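ATP-dependent kinase YFH7 (Saccharomyces cerevisiae, PDB 2GA8) acts as an ATP-dependent P-loop kinase that could be involved in assembly of the endoplasmic reticulum membrane. Local coordinates at residues K279-L284 with H340-D345; N22-V27 with K200-T205. One frame throughout, in Å; residues are numbered along the deposited sequence.

Interaction 1. Residues K279-L284 with H340-D345; sequences KIYKTL and HLIKVD. With SO4 (sulfate ion), chain I.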
ATOM      1  N   LYS A 279      11.304   6.881   4.345  1.00 15.49           N
ATOM      2  CA  LYS A 279      11.460   7.291   2.959  1.00 17.98           C
ATOM      3  C   LYS A 279      10.152   7.271   2.164  1.00 18.60           C
ATOM      4  O   LYS A 279      10.085   7.809   1.060  1.00 17.13           O
ATOM      5  CB  LYS A 279      12.505   6.402   2.279  1.00 18.29           C
ATOM      6  CG  LYS A 279      13.848   6.381   3.002  1.00 21.49           C
ATOM      7  CD  LYS A 279      14.815   5.382   2.379  1.00 25.13           C
ATOM      8  CE  LYS A 279      16.083   5.258   3.213  1.00 28.11           C
ATOM      9  NZ  LYS A 279      17.024   4.229   2.678  1.00 29.13           N
ATOM     10  N   ILE A 280       9.112   6.666   2.733  1.00 19.62           N
ATOM     11  CA  ILE A 280       7.817   6.578   2.058  1.00 20.79           C
ATOM     12  C   ILE A 280       7.167   7.920   1.777  1.00 21.67           C
ATOM     13  O   ILE A 280       6.798   8.199   0.634  1.00 21.69           O
ATOM     14  CB  ILE A 280       6.820   5.723   2.867  1.00 21.02           C
ATOM     15  CG1 ILE A 280       7.267   4.262   2.838  1.00 18.34           C
ATOM     16  CG2 ILE A 280       5.409   5.860   2.286  1.00 19.66           C
ATOM     17  CD1 ILE A 280       6.424   3.353   3.704  1.00 20.12           C
ATOM     18  N   TYR A 281       7.008   8.740   2.813  1.00 19.28           N
ATOM     19  CA  TYR A 281       6.392  10.051   2.647  1.00 21.39           C
ATOM     20  C   TYR A 281       7.089  10.853   1.560  1.00 21.14           C
ATOM     21  O   TYR A 281       6.458  11.282   0.597  1.00 19.73           O
ATOM     22  CB  TYR A 281       6.428  10.848   3.959  1.00 17.94           C
ATOM     23  CG  TYR A 281       5.983  12.291   3.814  1.00 18.28           C
ATOM     24  CD1 TYR A 281       4.637  12.617   3.658  1.00 17.76           C
ATOM     25  CD2 TYR A 281       6.914  13.328   3.805  1.00 18.59           C
ATOM     26  CE1 TYR A 281       4.226  13.946   3.492  1.00 20.03           C
ATOM     27  CE2 TYR A 281       6.514  14.662   3.637  1.00 20.43           C
ATOM     28  CZ  TYR A 281       5.170  14.959   3.481  1.00 20.11           C
ATOM     29  OH  TYR A 281       4.770  16.268   3.309  1.00 22.56           O
ATOM     30  N   LYS A 282       8.392  11.062   1.716  1.00 20.70           N
ATOM     31  CA  LYS A 282       9.136  11.832   0.734  1.00 20.46           C
ATOM     32  C   LYS A 282       9.010  11.254  -0.671  1.00 17.91           C
ATOM     33  O   LYS A 282       8.823  12.001  -1.625  1.00 18.63           O
ATOM     34  CB  LYS A 282      10.614  11.929   1.122  1.00 22.28           C
ATOM     35  CG  LYS A 282      11.432  12.754   0.145  1.00 24.27           C
ATOM     36  CD  LYS A 282      12.851  12.978   0.636  1.00 26.46           C
ATOM     37  CE  LYS A 282      13.667  13.730  -0.405  1.00 25.57           C
ATOM     38  NZ  LYS A 282      13.038  15.029  -0.762  1.00 26.86           N
ATOM     39  N   THR A 283       9.109   9.933  -0.801  1.00 16.87           N
ATOM     40  CA  THR A 283       9.006   9.315  -2.119  1.00 15.62           C
ATOM     41  C   THR A 283       7.668   9.653  -2.776  1.00 15.17           C
ATOM     42  O   THR A 283       7.623   9.986  -3.956  1.00 14.37           O
ATOM     43  CB  THR A 283       9.190   7.779  -2.050  1.00 16.10           C
ATOM     44  OG1 THR A 283      10.527   7.474  -1.621  1.00 15.86           O
ATOM     45  CG2 THR A 283       8.972   7.156  -3.418  1.00 12.91           C
ATOM     46  N   LEU A 284       6.580   9.597  -2.011  1.00 15.14           N
ATOM     47  CA  LEU A 284       5.270   9.922  -2.572  1.00 15.14           C
ATOM     48  C   LEU A 284       4.992  11.427  -2.560  1.00 14.53           C
ATOM     49  O   LEU A 284       4.367  11.959  -3.478  1.00 14.86           O
ATOM     50  CB  LEU A 284       4.163   9.178  -1.811  1.00 15.48           C
ATOM     51  CG  LEU A 284       4.228   7.644  -1.859  1.00 18.92           C
ATOM     52  CD1 LEU A 284       3.042   7.059  -1.109  1.00 17.21           C
ATOM     53  CD2 LEU A 284       4.218   7.165  -3.302  1.00 17.48           C
ATOM     54  N   HIS A 340       6.566   7.960  16.767  1.00 16.26           N
ATOM     55  CA  HIS A 340       7.415   7.948  15.583  1.00 14.92           C
ATOM     56  C   HIS A 340       6.812   8.608  14.348  1.00 14.57           C
ATOM     57  O   HIS A 340       7.293   8.409  13.233  1.00 14.21           O
ATOM     58  CB  HIS A 340       7.806   6.504  15.277  1.00 15.14           C
ATOM     59  CG  HIS A 340       8.780   5.934  16.257  1.00 15.34           C
ATOM     60  ND1 HIS A 340      10.136   6.165  16.172  1.00 16.48           N
ATOM     61  CD2 HIS A 340       8.593   5.187  17.369  1.00 18.54           C
ATOM     62  CE1 HIS A 340      10.743   5.583  17.190  1.00 18.00           C
ATOM     63  NE2 HIS A 340       9.829   4.984  17.932  1.00 18.61           N
ATOM     64  N   LEU A 341       5.771   9.411  14.545  1.00 15.70           N
ATOM     65  CA  LEU A 341       5.130  10.087  13.423  1.00 15.23           C
ATOM     66  C   LEU A 341       6.100  11.105  12.821  1.00 17.95           C
ATOM     67  O   LEU A 341       6.622  11.964  13.533  1.00 16.64           O
ATOM     68  CB  LEU A 341       3.852  10.791  13.893  1.00 15.13           C
ATOM     69  CG  LEU A 341       2.936  11.298  12.777  1.00 16.90           C
ATOM     70  CD1 LEU A 341       2.390  10.105  11.999  1.00 18.62           C
ATOM     71  CD2 LEU A 341       1.791  12.118  13.361  1.00 18.67           C
ATOM     72  N   ILE A 342       6.356  11.007  11.516  1.00 18.37           N
ATOM     73  CA  ILE A 342       7.280  11.940  10.878  1.00 21.01           C
ATOM     74  C   ILE A 342       6.801  13.375  11.029  1.00 22.69           C
ATOM     75  O   ILE A 342       5.604  13.657  10.948  1.00 21.48           O
ATOM     76  CB  ILE A 342       7.475  11.633   9.377  1.00 22.15           C
ATOM     77  CG1 ILE A 342       6.129  11.632   8.658  1.00 21.57           C
ATOM     78  CG2 ILE A 342       8.183  10.305   9.212  1.00 20.39           C
ATOM     79  CD1 ILE A 342       6.253  11.481   7.161  1.00 25.70           C
ATOM     80  N   LYS A 343       7.750  14.278  11.250  1.00 25.08           N
ATOM     81  CA  LYS A 343       7.451  15.690  11.444  1.00 29.34           C
ATOM     82  C   LYS A 343       7.291  16.458  10.138  1.00 30.86           C
ATOM     83  O   LYS A 343       8.252  17.045   9.641  1.00 31.63           O
ATOM     84  CB  LYS A 343       8.560  16.349  12.268  1.00 29.53           C
ATOM     85  CG  LYS A 343       8.778  15.748  13.645  1.00 32.72           C
ATOM     86  CD  LYS A 343       7.633  16.065  14.589  1.00 35.21           C
ATOM     87  CE  LYS A 343       7.975  15.632  16.005  1.00 37.36           C
ATOM     88  NZ  LYS A 343       6.876  15.911  16.971  1.00 39.03           N
ATOM     89  N   VAL A 344       6.081  16.448   9.584  1.00 32.24           N
ATOM     90  CA  VAL A 344       5.799  17.176   8.351  1.00 34.85           C
ATOM     91  C   VAL A 344       4.533  18.002   8.555  1.00 36.37           C
ATOM     92  O   VAL A 344       3.711  17.687   9.412  1.00 37.55           O
ATOM     93  CB  VAL A 344       5.623  16.224   7.147  1.00 34.33           C
ATOM     94  CG1 VAL A 344       6.886  15.406   6.954  1.00 33.48           C
ATOM     95  CG2 VAL A 344       4.423  15.325   7.355  1.00 33.85           C
ATOM     96  N   ASP A 345       4.376  19.053   7.759  1.00 39.08           N
ATOM     97  CA  ASP A 345       3.233  19.952   7.892  1.00 40.96           C
ATOM     98  C   ASP A 345       1.958  19.616   7.123  1.00 41.13           C
ATOM     99  O   ASP A 345       0.966  20.336   7.238  1.00 42.28           O
ATOM    100  CB  ASP A 345       3.667  21.372   7.516  1.00 44.86           C
ATOM    101  CG  ASP A 345       4.316  21.437   6.145  1.00 48.44           C
ATOM    102  OD1 ASP A 345       5.395  20.831   5.969  1.00 50.79           O
ATOM    103  OD2 ASP A 345       3.747  22.089   5.242  1.00 50.37           O
TER
HETATM  104  S   SO4 I 405      17.285   4.146  -0.981  1.00 69.67           S
HETATM  105  O1  SO4 I 405      16.655   3.205  -0.032  1.00 69.10           O
HETATM  106  O2  SO4 I 405      17.430   3.490  -2.295  1.00 69.34           O
HETATM  107  O3  SO4 I 405      16.441   5.348  -1.120  1.00 68.30           O
HETATM  108  O4  SO4 I 405      18.617   4.536  -0.477  1.00 68.64           O
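Lys279 O, in the helix whose Tyr281 meets Ile342 and Val344, is gripped by two donors of Thr283, one turn further on. Thr283 OG1 lies 2.7 Å from Lys279 O. It stands above the carbonyl plane, 35° out of it, while Thr283 N reaches the same oxygen from the opposite face. The side chain of Lys279 runs extended to a sulfate, probably from the crystallisation liquor, with NZ 2.9 Å from sulfate O1.

Across the contact there is no hydrogen bond, and Tyr281 supplies the whole helix side of it. Its CG lies anti to the backbone N (chi1 172°), which carries the ring out toward the 340-345 loop. Val344 comes at Tyr281 from the opposite direction and touches the ring with both branches. CG2 of Val344 sits over one face, set toward the rim, 4.2 Å from the centroid of the Tyr281 ring. At 21° off the ring normal, this is a CH-pi contact. The other branch, Val344 CG1, comes within 3.4 Å of Tyr281 CE2. Ile342 works at the root of the ring, its CD1 packed closely at 3.3 Å from Tyr281 CB and oblique to the ring plane. Tyr281 also touches Leu290 and Val292 of strand 290-296, so the same side chain meets both loop and sheet, and a backbone bond to Leu271 steadies Ile342.

The geometry joins helix 275-285 to the connection from helix 335-339 into strand 347-351, an edge strand of the five-stranded parallel sheet in the P-loop kinase fold.

Interaction 2. Residues N22-V27 with K200-T205; sequences NYRVCV and KILAKT. With SO4 (sulfate ion), chain I.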
ATOM      1  N   ASN A  22       0.641  15.125 -13.070  1.00 15.40           N
ATOM      2  CA  ASN A  22       0.789  13.781 -12.518  1.00 14.32           C
ATOM      3  C   ASN A  22      -0.224  12.828 -13.114  1.00 13.08           C
ATOM      4  O   ASN A  22      -1.408  13.152 -13.211  1.00 15.31           O
ATOM      5  CB  ASN A  22       0.602  13.798 -10.995  1.00 13.28           C
ATOM      6  CG  ASN A  22       1.654  14.630 -10.281  1.00 14.99           C
ATOM      7  OD1 ASN A  22       1.479  15.831 -10.063  1.00 15.36           O
ATOM      8  ND2 ASN A  22       2.753  13.987  -9.912  1.00 14.42           N
ATOM      9  N   TYR A  23       0.241  11.645 -13.493  1.00 13.22           N
ATOM     10  CA  TYR A  23      -0.644  10.643 -14.069  1.00 13.57           C
ATOM     11  C   TYR A  23      -1.607  10.117 -13.011  1.00 13.19           C
ATOM     12  O   TYR A  23      -2.755   9.773 -13.304  1.00 14.08           O
ATOM     13  CB  TYR A  23       0.154   9.472 -14.630  1.00 11.46           C
ATOM     14  CG  TYR A  23      -0.716   8.528 -15.423  1.00 12.19           C
ATOM     15  CD1 TYR A  23      -1.211   8.902 -16.669  1.00 11.38           C
ATOM     16  CD2 TYR A  23      -1.080   7.283 -14.912  1.00 10.59           C
ATOM     17  CE1 TYR A  23      -2.042   8.065 -17.386  1.00 11.53           C
ATOM     18  CE2 TYR A  23      -1.918   6.432 -15.626  1.00 11.94           C
ATOM     19  CZ  TYR A  23      -2.393   6.834 -16.864  1.00 11.66           C
ATOM     20  OH  TYR A  23      -3.214   6.002 -17.579  1.00 11.65           O
ATOM     21  N   ARG A  24      -1.129  10.031 -11.777  1.00 14.58           N
ATOM     22  CA  ARG A  24      -1.969   9.553 -10.696  1.00 15.37           C
ATOM     23  C   ARG A  24      -1.672  10.274  -9.394  1.00 16.02           C
ATOM     24  O   ARG A  24      -0.586  10.825  -9.205  1.00 16.18           O
ATOM     25  CB  ARG A  24      -1.812   8.030 -10.529  1.00 17.91           C
ATOM     26  CG  ARG A  24      -0.394   7.516 -10.696  1.00 18.01           C
ATOM     27  CD  ARG A  24      -0.274   6.012 -10.457  1.00 19.42           C
ATOM     28  NE  ARG A  24      -1.116   5.213 -11.344  1.00 17.39           N
ATOM     29  CZ  ARG A  24      -0.736   4.077 -11.924  1.00 13.76           C
ATOM     30  NH1 ARG A  24       0.483   3.596 -11.727  1.00 15.50           N
ATOM     31  NH2 ARG A  24      -1.586   3.404 -12.685  1.00 14.18           N
ATOM     32  N   VAL A  25      -2.658  10.309  -8.509  1.00 14.37           N
ATOM     33  CA  VAL A  25      -2.469  10.957  -7.225  1.00 14.56           C
ATOM     34  C   VAL A  25      -2.477   9.864  -6.171  1.00 13.28           C
ATOM     35  O   VAL A  25      -3.127   8.836  -6.337  1.00 12.51           O
ATOM     36  CB  VAL A  25      -3.582  11.978  -6.938  1.00 17.57           C
ATOM     37  CG1 VAL A  25      -3.562  13.069  -8.007  1.00 20.52           C
ATOM     38  CG2 VAL A  25      -4.924  11.289  -6.900  1.00 19.51           C
ATOM     39  N   CYS A  26      -1.730  10.079  -5.100  1.00 11.26           N
ATOM     40  CA  CYS A  26      -1.655   9.088  -4.039  1.00 12.74           C
ATOM     41  C   CYS A  26      -2.252   9.616  -2.754  1.00 11.46           C
ATOM     42  O   CYS A  26      -2.220  10.813  -2.482  1.00 11.51           O
ATOM     43  CB  CYS A  26      -0.201   8.685  -3.780  1.00 13.58           C
ATOM     44  SG  CYS A  26       0.574   7.751  -5.132  1.00 16.65           S
ATOM     45  N   VAL A  27      -2.803   8.702  -1.971  1.00 12.07           N
ATOM     46  CA  VAL A  27      -3.380   9.054  -0.689  1.00 13.05           C
ATOM     47  C   VAL A  27      -2.784   8.111   0.336  1.00 12.65           C
ATOM     48  O   VAL A  27      -2.757   6.898   0.129  1.00 11.70           O
ATOM     49  CB  VAL A  27      -4.908   8.878  -0.673  1.00 14.02           C
ATOM     50  CG1 VAL A  27      -5.452   9.224   0.716  1.00 15.60           C
ATOM     51  CG2 VAL A  27      -5.550   9.757  -1.740  1.00 15.89           C
ATOM     52  N   LYS A 200       8.357   3.779  -5.061  1.00 11.43           N
ATOM     53  CA  LYS A 200       9.217   4.375  -6.089  1.00 13.33           C
ATOM     54  C   LYS A 200       8.609   4.111  -7.471  1.00 12.18           C
ATOM     55  O   LYS A 200       8.675   4.953  -8.366  1.00 12.95           O
ATOM     56  CB  LYS A 200      10.621   3.770  -6.041  1.00 12.23           C
ATOM     57  CG  LYS A 200      11.405   4.088  -4.783  1.00 15.21           C
ATOM     58  CD  LYS A 200      12.846   3.600  -4.918  1.00 17.55           C
ATOM     59  CE  LYS A 200      13.696   4.042  -3.741  1.00 19.62           C
ATOM     60  NZ  LYS A 200      15.114   3.612  -3.916  1.00 21.74           N
ATOM     61  N   ILE A 201       8.037   2.924  -7.639  1.00 11.75           N
ATOM     62  CA  ILE A 201       7.403   2.548  -8.893  1.00 12.43           C
ATOM     63  C   ILE A 201       6.189   3.443  -9.110  1.00 11.65           C
ATOM     64  O   ILE A 201       5.974   3.965 -10.205  1.00 10.85           O
ATOM     65  CB  ILE A 201       6.966   1.062  -8.859  1.00 13.21           C
ATOM     66  CG1 ILE A 201       8.205   0.168  -8.950  1.00 15.24           C
ATOM     67  CG2 ILE A 201       5.979   0.768  -9.985  1.00 14.30           C
ATOM     68  CD1 ILE A 201       7.917  -1.308  -8.800  1.00 19.41           C
ATOM     69  N   LEU A 202       5.396   3.633  -8.059  1.00 10.83           N
ATOM     70  CA  LEU A 202       4.222   4.485  -8.170  1.00 11.42           C
ATOM     71  C   LEU A 202       4.601   5.929  -8.488  1.00 11.49           C
ATOM     72  O   LEU A 202       3.956   6.585  -9.310  1.00 14.03           O
ATOM     73  CB  LEU A 202       3.404   4.437  -6.877  1.00 12.67           C
ATOM     74  CG  LEU A 202       2.732   3.096  -6.580  1.00 12.96           C
ATOM     75  CD1 LEU A 202       2.013   3.170  -5.238  1.00 15.67           C
ATOM     76  CD2 LEU A 202       1.747   2.765  -7.696  1.00 16.07           C
ATOM     77  N   ALA A 203       5.644   6.430  -7.836  1.00 11.89           N
ATOM     78  CA  ALA A 203       6.074   7.799  -8.075  1.00 10.90           C
ATOM     79  C   ALA A 203       6.542   7.954  -9.513  1.00 11.45           C
ATOM     80  O   ALA A 203       6.313   8.987 -10.140  1.00 11.88           O
ATOM     81  CB  ALA A 203       7.195   8.188  -7.106  1.00 10.36           C
ATOM     82  N   LYS A 204       7.198   6.924 -10.038  1.00 11.49           N
ATOM     83  CA  LYS A 204       7.678   6.982 -11.411  1.00 13.07           C
ATOM     84  C   LYS A 204       6.502   6.988 -12.383  1.00 13.27           C
ATOM     85  O   LYS A 204       6.542   7.683 -13.399  1.00 14.44           O
ATOM     86  CB  LYS A 204       8.605   5.798 -11.711  1.00 14.65           C
ATOM     87  CG  LYS A 204       9.237   5.864 -13.100  1.00 18.81           C
ATOM     88  CD  LYS A 204      10.418   4.904 -13.239  1.00 22.23           C
ATOM     89  CE  LYS A 204      11.095   5.081 -14.593  1.00 26.30           C
ATOM     90  NZ  LYS A 204      12.338   4.269 -14.716  1.00 28.85           N
ATOM     91  N   THR A 205       5.451   6.221 -12.088  1.00 13.11           N
ATOM     92  CA  THR A 205       4.304   6.211 -12.991  1.00 14.84           C
ATOM     93  C   THR A 205       3.525   7.518 -12.880  1.00 16.78           C
ATOM     94  O   THR A 205       2.847   7.930 -13.819  1.00 19.57           O
ATOM     95  CB  THR A 205       3.344   5.014 -12.729  1.00 13.82           C
ATOM     96  OG1 THR A 205       2.901   5.011 -11.365  1.00 15.25           O
ATOM     97  CG2 THR A 205       4.044   3.708 -13.037  1.00 14.71           C
TER
HETATM   98  S   SO4 I 405      17.285   4.146  -0.981  1.00 69.67           S
HETATM   99  O1  SO4 I 405      16.655   3.205  -0.032  1.00 69.10           O
HETATM  100  O2  SO4 I 405      17.430   3.490  -2.295  1.00 69.34           O
HETATM  101  O3  SO4 I 405      16.441   5.348  -1.120  1.00 68.30           O
HETATM  102  O4  SO4 I 405      18.617   4.536  -0.477  1.00 68.64           O
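Arg24 meets Thr205 through a single polar bond, NH1 to OG1 at 2.8 Å. With an N-H...O angle of 136° it is bent. The hydroxyl lies at the guanidinium edge, tilted 25° from its plane. Thr205 OG1 passes its own hydrogen to Leu202 O, 2.8 Å away, so the hydroxyl accepts from Arg24, just before strand 25-30, and donates within the helix. Its chi1 of 56°, with OG1 between the backbone N and carbonyl carbon, permits both bonds. Beside them, Leu202 CD2 comes obliquely within 4.3 Å of Arg24 NH1. Tyr23 CB presses on Thr205 O at 3.2 Å.

The next shell fixes these groups. Arg24 NE bonds to Thr260 O, which limits rotation of the guanidinium. Tyr23 OH is held by Lys258 O and Ser231 N, and its ring makes a cation-pi contact with Arg261. Leu202 leans on Val263, Leu265 and Ile256.

Thr205 O is buried here with no partner in the model. The partial negative charge of the C-terminal end of helix 192-206 would favour a positive guanidinium nearby, though Arg24 makes no bond to Thr205 O.

Near the N terminus, residues 22-27 enter strand 25-30, the central strand of the parallel sheet; interaction 2 closes a loop of 172 residues, which includes the P-loop that probably binds ATP, when the chain reaches helix 192-206. Interaction 1 then opens at 279-284 and closes a shorter loop of 55 residues at 340-345. The two loops follow in series, neither nesting nor crossing. They do meet in space: Thr283 O lies 3.7 Å from Ala203 CB. Leu284 CD2 lies 4.1 Å from Cys26 SG. Helices 192-206 and 275-285 are thus neighbours beside the sheet, and the sulfate bridges their lysines, Lys200 and Lys279.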